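Local structure of malate synthase (Haloferax volcanii, 5TAO) at residues D49-T54 with H82-W87; P78-P83 with H115-V120; M153-E158 with F184-G189; P122-I127 with G160-A165. The protein catalyses the magnesium-dependent condensation of acetyl-CoA with glyoxylate and the hydrolysis of malyl-CoA to malate in the glyoxylate cycle. One frame throughout, in Å; residues are numbered along the deposited sequence.

Contact 1. Residues D49-T54 with H82-W87; sequences DNEDAT and HPRMVW. With GLV (glyoxylic acid), chain E; GLV (glyoxylic acid), chain C.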
# COMPACT_ATOMS: atom_id res chain seq x y z
N ASP A 49 -4.27 -29.64 -22.65
CA ASP A 49 -5.23 -29.05 -21.79
C ASP A 49 -5.98 -29.93 -20.82
O ASP A 49 -7.07 -30.37 -21.14
CB ASP A 49 -6.26 -28.26 -22.63
CG ASP A 49 -7.22 -27.40 -21.75
OD1 ASP A 49 -6.93 -27.22 -20.56
OD2 ASP A 49 -8.25 -26.92 -22.23
N ASN A 50 -5.48 -30.05 -19.59
CA ASN A 50 -6.12 -30.82 -18.54
C ASN A 50 -7.26 -30.20 -17.72
O ASN A 50 -7.70 -30.77 -16.74
CB ASN A 50 -5.06 -31.35 -17.55
CG ASN A 50 -5.37 -32.77 -17.11
OD1 ASN A 50 -5.80 -33.60 -17.93
ND2 ASN A 50 -5.15 -33.08 -15.84
N GLU A 51 -7.75 -29.04 -18.15
CA GLU A 51 -8.84 -28.34 -17.51
C GLU A 51 -10.00 -28.34 -18.47
O GLU A 51 -10.53 -29.39 -18.73
CB GLU A 51 -8.42 -26.90 -17.09
CG GLU A 51 -9.43 -26.22 -16.14
CD GLU A 51 -9.92 -24.87 -16.60
OE1 GLU A 51 -9.74 -24.55 -17.79
OE2 GLU A 51 -10.48 -24.09 -15.77
N ASP A 52 -10.43 -27.21 -19.04
CA ASP A 52 -11.77 -27.25 -19.59
C ASP A 52 -11.89 -28.21 -20.83
O ASP A 52 -12.97 -28.68 -21.11
CB ASP A 52 -12.40 -25.89 -19.99
CG ASP A 52 -12.53 -24.84 -18.84
OD1 ASP A 52 -12.67 -25.23 -17.69
OD2 ASP A 52 -12.57 -23.62 -19.22
N ALA A 53 -10.82 -28.48 -21.56
CA ALA A 53 -10.92 -29.34 -22.76
C ALA A 53 -11.13 -30.82 -22.46
O ALA A 53 -11.58 -31.53 -23.31
CB ALA A 53 -9.72 -29.16 -23.68
N THR A 54 -10.91 -31.22 -21.22
CA THR A 54 -10.93 -32.59 -20.79
C THR A 54 -11.99 -32.78 -19.72
O THR A 54 -12.07 -32.03 -18.76
CB THR A 54 -9.53 -32.88 -20.25
OG1 THR A 54 -8.59 -32.65 -21.29
CG2 THR A 54 -9.38 -34.27 -19.63
N HIS A 82 3.31 -25.86 -23.00
CA HIS A 82 2.85 -25.31 -21.72
C HIS A 82 1.52 -25.90 -21.41
O HIS A 82 0.53 -25.38 -21.78
CB HIS A 82 2.70 -23.81 -21.79
CG HIS A 82 3.95 -23.06 -22.11
ND1 HIS A 82 4.65 -22.33 -21.19
CD2 HIS A 82 4.61 -22.91 -23.27
CE1 HIS A 82 5.68 -21.76 -21.76
NE2 HIS A 82 5.68 -22.08 -23.03
N PRO A 83 1.48 -27.05 -20.74
CA PRO A 83 0.20 -27.63 -20.44
C PRO A 83 -0.65 -26.82 -19.45
O PRO A 83 -0.07 -26.24 -18.51
CB PRO A 83 0.58 -28.91 -19.73
CG PRO A 83 1.92 -29.21 -20.12
CD PRO A 83 2.57 -27.87 -20.25
N ARG A 84 -1.98 -26.88 -19.59
CA ARG A 84 -2.86 -26.21 -18.70
C ARG A 84 -3.33 -27.17 -17.66
O ARG A 84 -3.86 -28.24 -17.98
CB ARG A 84 -4.04 -25.55 -19.39
CG ARG A 84 -5.04 -24.98 -18.42
CD ARG A 84 -5.99 -23.99 -19.05
NE ARG A 84 -7.02 -24.59 -19.86
CZ ARG A 84 -8.09 -23.93 -20.34
NH1 ARG A 84 -8.36 -22.67 -20.00
NH2 ARG A 84 -8.94 -24.55 -21.09
N MET A 85 -3.13 -26.78 -16.40
CA MET A 85 -3.56 -27.54 -15.23
C MET A 85 -4.87 -27.04 -14.69
O MET A 85 -5.32 -25.98 -15.09
CB MET A 85 -2.53 -27.37 -14.13
CG MET A 85 -1.14 -27.79 -14.49
SD MET A 85 -1.00 -29.58 -14.51
CE MET A 85 -1.23 -29.94 -16.27
N VAL A 86 -5.52 -27.79 -13.81
CA VAL A 86 -6.69 -27.27 -13.15
C VAL A 86 -6.28 -26.22 -12.02
O VAL A 86 -5.18 -26.29 -11.44
CB VAL A 86 -7.58 -28.36 -12.52
CG1 VAL A 86 -8.23 -29.18 -13.61
CG2 VAL A 86 -6.81 -29.23 -11.49
N TRP A 87 -7.15 -25.29 -11.76
CA TRP A 87 -6.92 -24.25 -10.72
C TRP A 87 -8.22 -23.55 -10.50
O TRP A 87 -9.07 -23.46 -11.39
CB TRP A 87 -5.82 -23.28 -11.20
CG TRP A 87 -5.44 -22.25 -10.10
CD1 TRP A 87 -6.04 -21.05 -9.87
CD2 TRP A 87 -4.48 -22.43 -9.08
NE1 TRP A 87 -5.45 -20.43 -8.80
CE2 TRP A 87 -4.47 -21.23 -8.30
CE3 TRP A 87 -3.59 -23.46 -8.77
CZ2 TRP A 87 -3.64 -21.06 -7.21
CZ3 TRP A 87 -2.75 -23.32 -7.71
CH2 TRP A 87 -2.82 -22.13 -6.87
C1 GLV E . -14.85 -23.31 -14.82
O1 GLV E . -14.30 -23.35 -13.71
C2 GLV E . -14.06 -23.21 -16.08
O2 GLV E . -14.74 -23.25 -17.15
O3 GLV E . -12.81 -23.05 -16.13
C1 GLV C . -11.98 -19.98 -21.63
O1 GLV C . -12.29 -19.07 -20.82
C2 GLV C . -11.55 -21.36 -21.23
O2 GLV C . -11.51 -22.35 -22.05
O3 GLV C . -11.27 -21.55 -20.03
O HOH W 1 -4.52 -30.66 -13.91
O HOH W 2 -10.08 -24.92 -13.38

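Contact 2. Residues P78-P83 with H115-V120; sequences PGEIHP and HIHGFV. With NA (sodium ion), chain Q.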
# COMPACT_ATOMS: atom_id res chain seq x y z
N PRO A 78 8.20 -28.40 -32.50
CA PRO A 78 8.84 -27.19 -32.95
C PRO A 78 8.52 -25.90 -32.12
O PRO A 78 9.31 -24.93 -32.13
CB PRO A 78 8.31 -27.06 -34.36
CG PRO A 78 6.98 -27.63 -34.32
CD PRO A 78 7.01 -28.71 -33.32
N GLY A 79 7.38 -25.88 -31.50
CA GLY A 79 6.99 -24.78 -30.59
C GLY A 79 7.29 -25.11 -29.14
O GLY A 79 8.07 -25.99 -28.85
N GLU A 80 6.67 -24.37 -28.21
CA GLU A 80 6.97 -24.53 -26.80
C GLU A 80 5.77 -25.17 -26.27
O GLU A 80 4.67 -24.91 -26.72
CB GLU A 80 7.12 -23.19 -26.10
CG GLU A 80 8.41 -22.40 -26.37
CD GLU A 80 8.53 -21.17 -25.42
OE1 GLU A 80 7.71 -21.01 -24.45
OE2 GLU A 80 9.44 -20.35 -25.61
N ILE A 81 5.97 -26.00 -25.28
CA ILE A 81 4.90 -26.73 -24.67
C ILE A 81 4.56 -26.24 -23.20
O ILE A 81 5.35 -26.29 -22.29
CB ILE A 81 5.26 -28.20 -24.65
CG1 ILE A 81 5.76 -28.67 -26.07
CG2 ILE A 81 4.09 -29.02 -24.22
CD1 ILE A 81 6.11 -30.13 -26.12
N HIS A 82 3.31 -25.86 -23.00
CA HIS A 82 2.85 -25.31 -21.72
C HIS A 82 1.52 -25.90 -21.41
O HIS A 82 0.53 -25.38 -21.78
CB HIS A 82 2.70 -23.81 -21.79
CG HIS A 82 3.95 -23.06 -22.11
ND1 HIS A 82 4.65 -22.33 -21.19
CD2 HIS A 82 4.61 -22.91 -23.27
CE1 HIS A 82 5.68 -21.76 -21.76
NE2 HIS A 82 5.68 -22.08 -23.03
N PRO A 83 1.48 -27.05 -20.74
CA PRO A 83 0.20 -27.63 -20.44
C PRO A 83 -0.65 -26.82 -19.45
O PRO A 83 -0.07 -26.24 -18.51
CB PRO A 83 0.58 -28.91 -19.73
CG PRO A 83 1.92 -29.21 -20.12
CD PRO A 83 2.57 -27.87 -20.25
N HIS A 115 11.07 -31.36 -21.85
CA HIS A 115 10.44 -30.72 -23.04
C HIS A 115 9.28 -29.74 -22.73
O HIS A 115 8.59 -29.29 -23.63
CB HIS A 115 9.92 -31.85 -23.96
CG HIS A 115 10.92 -32.92 -24.20
ND1 HIS A 115 12.14 -32.65 -24.75
CD2 HIS A 115 10.91 -34.24 -23.90
CE1 HIS A 115 12.85 -33.76 -24.79
NE2 HIS A 115 12.12 -34.74 -24.32
N ILE A 116 9.06 -29.47 -21.43
CA ILE A 116 7.99 -28.59 -20.93
C ILE A 116 8.59 -27.24 -20.52
O ILE A 116 9.52 -27.14 -19.67
CB ILE A 116 7.23 -29.23 -19.79
CG1 ILE A 116 6.33 -30.32 -20.32
CG2 ILE A 116 6.28 -28.25 -19.07
CD1 ILE A 116 5.85 -31.20 -19.20
N HIS A 117 8.12 -26.21 -21.21
CA HIS A 117 8.53 -24.87 -20.84
C HIS A 117 7.81 -24.21 -19.66
O HIS A 117 8.35 -23.23 -19.11
CB HIS A 117 8.41 -23.96 -22.02
CG HIS A 117 9.62 -23.97 -22.89
ND1 HIS A 117 9.93 -25.05 -23.71
CD2 HIS A 117 10.53 -23.01 -23.17
CE1 HIS A 117 11.01 -24.75 -24.42
NE2 HIS A 117 11.41 -23.54 -24.08
N GLY A 118 6.63 -24.67 -19.32
CA GLY A 118 5.90 -24.04 -18.23
C GLY A 118 4.53 -24.54 -18.18
O GLY A 118 4.24 -25.55 -18.81
N PHE A 119 3.70 -23.92 -17.31
CA PHE A 119 2.34 -24.35 -17.17
C PHE A 119 1.39 -23.18 -17.29
O PHE A 119 1.77 -22.02 -17.01
CB PHE A 119 2.13 -25.10 -15.85
CG PHE A 119 2.79 -26.47 -15.80
CD1 PHE A 119 2.15 -27.58 -16.34
CD2 PHE A 119 4.07 -26.64 -15.26
CE1 PHE A 119 2.74 -28.83 -16.35
CE2 PHE A 119 4.68 -27.91 -15.25
CZ PHE A 119 4.01 -29.00 -15.80
N VAL A 120 0.16 -23.46 -17.70
CA VAL A 120 -0.92 -22.48 -17.80
C VAL A 120 -1.87 -22.71 -16.65
O VAL A 120 -2.27 -23.86 -16.37
CB VAL A 120 -1.63 -22.57 -19.14
CG1 VAL A 120 -2.79 -21.57 -19.20
CG2 VAL A 120 -0.68 -22.31 -20.27
NA NA Q . 11.23 -23.94 -31.82
O HOH W 3 3.52 -20.72 -19.11
O HOH W 4 9.82 -22.20 -29.98

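Contact 3. Residues M153-E158 with F184-G189; sequences MSVIIE and FLLVDG. With GLV (glyoxylic acid), chain C.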
# COMPACT_ATOMS: atom_id res chain seq x y z
N MET A 153 5.13 -19.49 -15.86
CA MET A 153 3.73 -19.50 -15.54
C MET A 153 2.97 -18.57 -16.47
O MET A 153 3.33 -17.36 -16.64
CB MET A 153 3.53 -19.05 -14.06
CG MET A 153 2.10 -18.99 -13.54
SD MET A 153 2.11 -18.45 -11.79
CE MET A 153 0.66 -17.47 -11.71
N SER A 154 1.83 -19.05 -16.95
CA SER A 154 0.98 -18.27 -17.79
C SER A 154 -0.34 -18.31 -17.10
O SER A 154 -0.61 -19.31 -16.44
CB SER A 154 0.91 -18.74 -19.25
OG SER A 154 2.13 -18.47 -19.93
N VAL A 155 -1.14 -17.26 -17.19
CA VAL A 155 -2.42 -17.31 -16.55
C VAL A 155 -3.51 -17.04 -17.53
O VAL A 155 -3.30 -16.33 -18.46
CB VAL A 155 -2.52 -16.31 -15.37
CG1 VAL A 155 -1.41 -16.52 -14.37
CG2 VAL A 155 -2.42 -14.91 -15.86
N ILE A 156 -4.71 -17.54 -17.26
CA ILE A 156 -5.88 -17.14 -17.97
C ILE A 156 -6.66 -16.09 -17.13
O ILE A 156 -7.00 -16.34 -15.99
CB ILE A 156 -6.88 -18.27 -18.20
CG1 ILE A 156 -6.25 -19.57 -18.73
CG2 ILE A 156 -7.89 -17.83 -19.23
CD1 ILE A 156 -5.49 -19.44 -19.97
N ILE A 157 -6.95 -14.95 -17.75
CA ILE A 157 -7.65 -13.84 -17.09
C ILE A 157 -9.15 -14.11 -17.39
O ILE A 157 -9.61 -13.93 -18.51
CB ILE A 157 -7.20 -12.44 -17.64
CG1 ILE A 157 -5.68 -12.20 -17.51
CG2 ILE A 157 -8.02 -11.28 -17.02
CD1 ILE A 157 -5.10 -12.32 -16.10
N GLU A 158 -9.88 -14.58 -16.40
CA GLU A 158 -11.31 -14.94 -16.61
C GLU A 158 -12.15 -14.58 -15.42
O GLU A 158 -13.19 -15.18 -15.15
CB GLU A 158 -11.45 -16.43 -16.99
CG GLU A 158 -10.38 -17.35 -16.49
CD GLU A 158 -10.46 -18.79 -17.11
OE1 GLU A 158 -11.11 -19.06 -18.13
OE2 GLU A 158 -9.85 -19.64 -16.47
N PHE A 184 4.74 -15.36 -17.97
CA PHE A 184 5.03 -15.33 -19.36
C PHE A 184 3.82 -14.77 -20.10
O PHE A 184 3.85 -13.59 -20.47
CB PHE A 184 5.46 -16.73 -19.83
CG PHE A 184 5.65 -16.84 -21.32
CD1 PHE A 184 6.10 -15.80 -22.06
CD2 PHE A 184 5.38 -18.03 -21.97
CE1 PHE A 184 6.26 -15.90 -23.46
CE2 PHE A 184 5.52 -18.14 -23.36
CZ PHE A 184 5.98 -17.11 -24.09
N LEU A 185 2.78 -15.57 -20.29
CA LEU A 185 1.60 -15.11 -20.97
C LEU A 185 0.44 -14.70 -20.07
O LEU A 185 0.11 -15.39 -19.10
CB LEU A 185 1.02 -16.19 -21.92
CG LEU A 185 1.97 -16.79 -22.91
CD1 LEU A 185 1.20 -17.88 -23.63
CD2 LEU A 185 2.54 -15.74 -23.88
N LEU A 186 -0.25 -13.64 -20.50
CA LEU A 186 -1.50 -13.24 -19.92
C LEU A 186 -2.57 -13.50 -20.97
O LEU A 186 -2.62 -12.81 -22.00
CB LEU A 186 -1.47 -11.76 -19.51
CG LEU A 186 -0.31 -11.30 -18.62
CD1 LEU A 186 -0.48 -9.81 -18.22
CD2 LEU A 186 -0.13 -12.15 -17.38
N VAL A 187 -3.44 -14.48 -20.71
CA VAL A 187 -4.36 -14.91 -21.79
C VAL A 187 -5.77 -14.65 -21.44
O VAL A 187 -6.23 -15.16 -20.44
CB VAL A 187 -4.22 -16.46 -22.03
CG1 VAL A 187 -5.08 -16.93 -23.19
CG2 VAL A 187 -2.77 -16.83 -22.29
N ASP A 188 -6.51 -13.92 -22.25
CA ASP A 188 -7.88 -13.76 -21.95
C ASP A 188 -8.72 -15.03 -22.12
O ASP A 188 -8.50 -15.81 -23.00
CB ASP A 188 -8.48 -12.63 -22.77
CG ASP A 188 -8.02 -11.27 -22.31
OD1 ASP A 188 -7.66 -11.17 -21.12
OD2 ASP A 188 -7.99 -10.33 -23.13
N GLY A 189 -9.68 -15.20 -21.22
CA GLY A 189 -10.62 -16.29 -21.23
C GLY A 189 -12.03 -15.77 -21.26
O GLY A 189 -12.74 -15.84 -20.30
C1 GLV C . -11.98 -19.98 -21.63
O1 GLV C . -12.29 -19.07 -20.82
C2 GLV C . -11.55 -21.36 -21.23
O2 GLV C . -11.51 -22.35 -22.05
O3 GLV C . -11.27 -21.55 -20.03

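Contact 4. Residues P122-I127 with G160-A165; sequences PEVGGI and GEAELA. With PB (lead (II) ion), chain G; GLV (glyoxylic acid), chain E; GLV (glyoxylic acid), chain D.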
# COMPACT_ATOMS: atom_id res chain seq x y z
N PRO A 122 -5.44 -21.53 -15.04
CA PRO A 122 -6.69 -20.84 -15.31
C PRO A 122 -7.35 -20.32 -14.02
O PRO A 122 -6.95 -20.68 -12.96
CB PRO A 122 -7.58 -21.98 -15.85
CG PRO A 122 -7.12 -23.14 -15.04
CD PRO A 122 -5.65 -22.98 -14.89
N GLU A 123 -8.40 -19.52 -14.19
CA GLU A 123 -9.30 -19.13 -13.14
C GLU A 123 -8.63 -18.43 -11.95
O GLU A 123 -9.12 -18.52 -10.84
CB GLU A 123 -10.19 -20.33 -12.67
CG GLU A 123 -11.00 -21.03 -13.81
CD GLU A 123 -12.19 -20.23 -14.19
OE1 GLU A 123 -12.78 -20.56 -15.21
OE2 GLU A 123 -12.55 -19.20 -13.48
N VAL A 124 -7.51 -17.76 -12.19
CA VAL A 124 -6.83 -17.08 -11.16
C VAL A 124 -7.69 -15.83 -10.68
O VAL A 124 -8.59 -15.37 -11.34
CB VAL A 124 -5.44 -16.65 -11.55
CG1 VAL A 124 -4.56 -17.87 -11.80
CG2 VAL A 124 -5.41 -15.68 -12.75
N GLY A 125 -7.38 -15.36 -9.51
CA GLY A 125 -8.16 -14.29 -8.91
C GLY A 125 -7.30 -13.04 -8.71
O GLY A 125 -6.61 -12.62 -9.63
N GLY A 126 -7.36 -12.46 -7.53
CA GLY A 126 -6.49 -11.34 -7.16
C GLY A 126 -5.07 -11.76 -7.02
O GLY A 126 -4.76 -12.95 -7.07
N ILE A 127 -4.19 -10.78 -6.86
CA ILE A 127 -2.78 -11.03 -6.93
C ILE A 127 -2.34 -12.01 -5.85
O ILE A 127 -1.48 -12.84 -6.12
CB ILE A 127 -1.96 -9.73 -6.91
CG1 ILE A 127 -0.51 -9.96 -7.30
CG2 ILE A 127 -2.07 -9.03 -5.56
CD1 ILE A 127 -0.33 -10.39 -8.75
N GLY A 160 -13.14 -10.74 -13.01
CA GLY A 160 -12.97 -9.32 -12.72
C GLY A 160 -11.74 -9.13 -11.86
O GLY A 160 -10.98 -8.21 -12.05
N GLU A 161 -11.62 -9.98 -10.86
CA GLU A 161 -10.54 -9.97 -9.93
C GLU A 161 -9.19 -10.04 -10.58
O GLU A 161 -8.23 -9.29 -10.21
CB GLU A 161 -10.62 -11.14 -8.92
CG GLU A 161 -11.73 -11.08 -8.00
CD GLU A 161 -12.93 -11.83 -8.57
OE1 GLU A 161 -13.29 -11.60 -9.76
OE2 GLU A 161 -13.49 -12.66 -7.86
N ALA A 162 -9.06 -10.95 -11.56
CA ALA A 162 -7.81 -11.10 -12.23
C ALA A 162 -7.49 -9.92 -13.13
O ALA A 162 -6.30 -9.55 -13.30
CB ALA A 162 -7.79 -12.37 -13.07
N GLU A 163 -8.51 -9.36 -13.74
CA GLU A 163 -8.34 -8.17 -14.60
C GLU A 163 -7.76 -7.01 -13.75
O GLU A 163 -6.75 -6.36 -14.11
CB GLU A 163 -9.66 -7.81 -15.26
CG GLU A 163 -9.64 -6.51 -16.12
CD GLU A 163 -11.04 -6.11 -16.62
OE1 GLU A 163 -11.99 -6.84 -16.27
OE2 GLU A 163 -11.20 -5.05 -17.28
N LEU A 164 -8.30 -6.82 -12.56
CA LEU A 164 -7.84 -5.77 -11.66
C LEU A 164 -6.44 -6.11 -11.18
O LEU A 164 -5.62 -5.24 -11.09
CB LEU A 164 -8.74 -5.61 -10.43
CG LEU A 164 -10.14 -5.02 -10.79
CD1 LEU A 164 -11.12 -5.07 -9.60
CD2 LEU A 164 -9.96 -3.57 -11.22
N ALA A 165 -6.13 -7.38 -10.96
CA ALA A 165 -4.83 -7.78 -10.48
C ALA A 165 -3.69 -7.42 -11.44
O ALA A 165 -2.55 -7.26 -11.02
CB ALA A 165 -4.82 -9.25 -10.20
PB PB G . -11.74 -21.82 -17.22
C1 GLV E . -14.85 -23.31 -14.82
O1 GLV E . -14.30 -23.35 -13.71
C2 GLV E . -14.06 -23.21 -16.08
O2 GLV E . -14.74 -23.25 -17.15
O3 GLV E . -12.81 -23.05 -16.13
C1 GLV D . -16.92 -16.35 -8.25
O1 GLV D . -18.10 -16.36 -7.89
C2 GLV D . -16.09 -15.15 -7.98
O2 GLV D . -15.00 -15.03 -8.50
O3 GLV D . -16.50 -14.17 -7.31

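Contact 1. Residues D49-T54 with H82-W87
In the active site of this (beta/alpha)8 barrel, past the C-terminal ends of two neighbouring strands, Asp49 and Arg84 join in a side-on salt bridge that gives each carboxylate oxygen one guanidinium nitrogen. Arg84 NE meets Asp49 OD1 at 2.7 Å in an almost straight bond (175°), from above the carboxylate plane. Arg84 NH2 approaches Asp49 OD2 on its syn side but tilted out of the carboxylate plane, also at 2.7 Å. From the opposite face, each oxygen takes a backbone N-H as well: Glu51 N at OD1, an Asx turn, and Ala53 N at OD2. Glu51 bends at chi2 (-126°) and lays its OE1 over the centre of the guanidinium face, 3.1 Å from Arg84 CZ; no N-H points at it, and the attraction is one of charge. Glu51 CG packs 4.1 Å from Val86 CG1, and a water links OE2 to Trp87 O. Between the backbones, Asn50 N bonds to Arg84 O at 2.9 Å. Asp52, a magnesium ligand, lies beside this network. With NE and NH2 taken up by Asp49, the guanidinium is held against rotation, and Arg84 NH1 is left facing the site, where it donates to O3 of the chain C glyoxylate at 3.1 Å.

Contact 2. Residues P78-P83 with H115-V120
The segments run 55° apart end to end and are joined by two backbone bonds that bracket His82: His117 N to Ile81 O at 3.0 Å, and Val120 N to Pro83 O at 2.9 Å. Between them His82 CA makes a C-H...O contact with Gly118 O at 3.2 Å. Strands 80-81 and 118-121 are the two outermost of the parallel sheet, and meeting here they close the barrel. Glu80 CG lies beside the backbone N, anti to the carbonyl carbon (chi1 -74°), and the extended chain crosses the His117 ring, with CG over its face, 3.8 Å from the centroid. The carboxylate stacks on the same ring, the planes 12° apart. Glu80 OE1 uses its anti lone pair to accept His82 NE2 at 2.7 Å, in the plane of the His82 ring. Next along the segment, Pro83 meets two apolar side chains, its CG 3.9 Å from Phe119 CE1 and its CD 3.9 Å from Ile116 CG2. With an alanine in place of Glu80, His82 NE2 would probably lose its acceptor and the His117 ring its cover. Further out, Pro78 O binds a sodium ion together with Asn408 O of a neighbouring subunit. A water bridges His82 ND1 and Phe119 O, so both imidazole nitrogens are engaged and the ring's rotation is fixed, while the carboxylate would be expected to favour a proton on NE2.

Contact 3. Residues M153-E158 with F184-G189
Phe184 N donates to Met153 O at 2.8 Å, the first bond between two strands that run in the same direction, 23° apart. At Leu185 a side chain takes over: its N bonds to Ser154 OG at 3.0 Å, the hydroxyl being set beside its own backbone N (chi1 -71°), and the same oxygen rests against Leu185 CB. One Leu185 methyl, CD2, covers a face of the Phe184 ring, while Leu185 O returns to the backbone pattern by accepting Val155 N. Leu186 points with Val155 to the face packed against helices 127-143 and 210-223; the two side chains lie alongside each other, Leu186 CD2 3.9 Å from Val155 CG2. Strands 152-157 and 183-188, linked through helices 160-166 and 169-172, are thus a parallel beta-alpha-beta pair of the TIM barrel. Val187 is bonded on both sides, its N to Val155 O at 2.9 Å and its O to Ile157 N at 2.8 Å. Its side chain turns to the other face beside Ile156, with Val187 CB 3.8 Å from Ile156 CD1. Asp188 goes back to the helix side, where OD1 is held by Thr216 OG1 and brushes Ile157 CB. Gly189, the N-cap of helix 190-197, bonds through N to Ile157 O at 3.0 Å. A CB on this residue would collide with Ile156 CG2 and Glu158 OE1. Gly189 CA instead comes 3.3 Å from O1 of the chain C glyoxylate, next to Glu158, which binds glyoxylate and magnesium and whose OE2 accepts Glu123 N.

Contact 4. Residues P122-I127 with G160-A165
Apolar contacts carry most of this meeting of loop and helix: Val124 CG2 lies 4.1 Å from Ala162 CB, and Ala165 CB faces the start of the next helix, 4.4 Å from Ile127 CB. Glu161 adds its CB, 3.8 Å from Gly126 N, before its chain bends at chi2 (91°) and leads away. No hydrogen bond spans the segments; the polar link is a C-H...O contact from Ala162 CA to Gly125 O at 3.2 Å. Two acids of the segments reach bound groups. Glu123 OE1 binds a lead ion at 2.6 Å, with Asp192 and the chain E glyoxylate as its other partners, and Glu161 OE2 comes 2.9 Å from O2 of the chain D glyoxylate, close to a second lead. Putting a glycine at Glu161 would take away both CB and carboxylate, which is likely to open a gap beside Gly125 and Gly126 and leave the second lead without this nearby acid. Ser159 OG bonds to both Val124 O and Ala162 N. In this TIM barrel the loop after strand 118-121, carrying the lead-binding Glu123, thus packs on the first turns of the helix after neighbouring strand 152-157; Trp130 of helix 127-143, N-capped by Gly126, donates NE1 to Gly125 O and touches Val124 and Ala165.

Overall arrangement
Read from the N terminus, contact 1 closes the stretch containing helix 59-73 by joining the loops after strands 45-49 and 80-81. Contact 2 begins before contact 1 ends: they share His82 and Pro83, and its closure around helix 92-105 brings strand 80-81 to strand 118-121. Contacts 3 and 4 follow and cross, their segments alternating along the chain. Contact 4 ties the loop after strand 118-121 to helix 160-166, and contact 3 pairs strands 152-157 and 183-188. Phe119 O to Ser154 N joins contacts 2 and 3 within the sheet. Contacts 1 and 3 meet at the chain C glyoxylate, and contacts 1 and 4 at that of chain E.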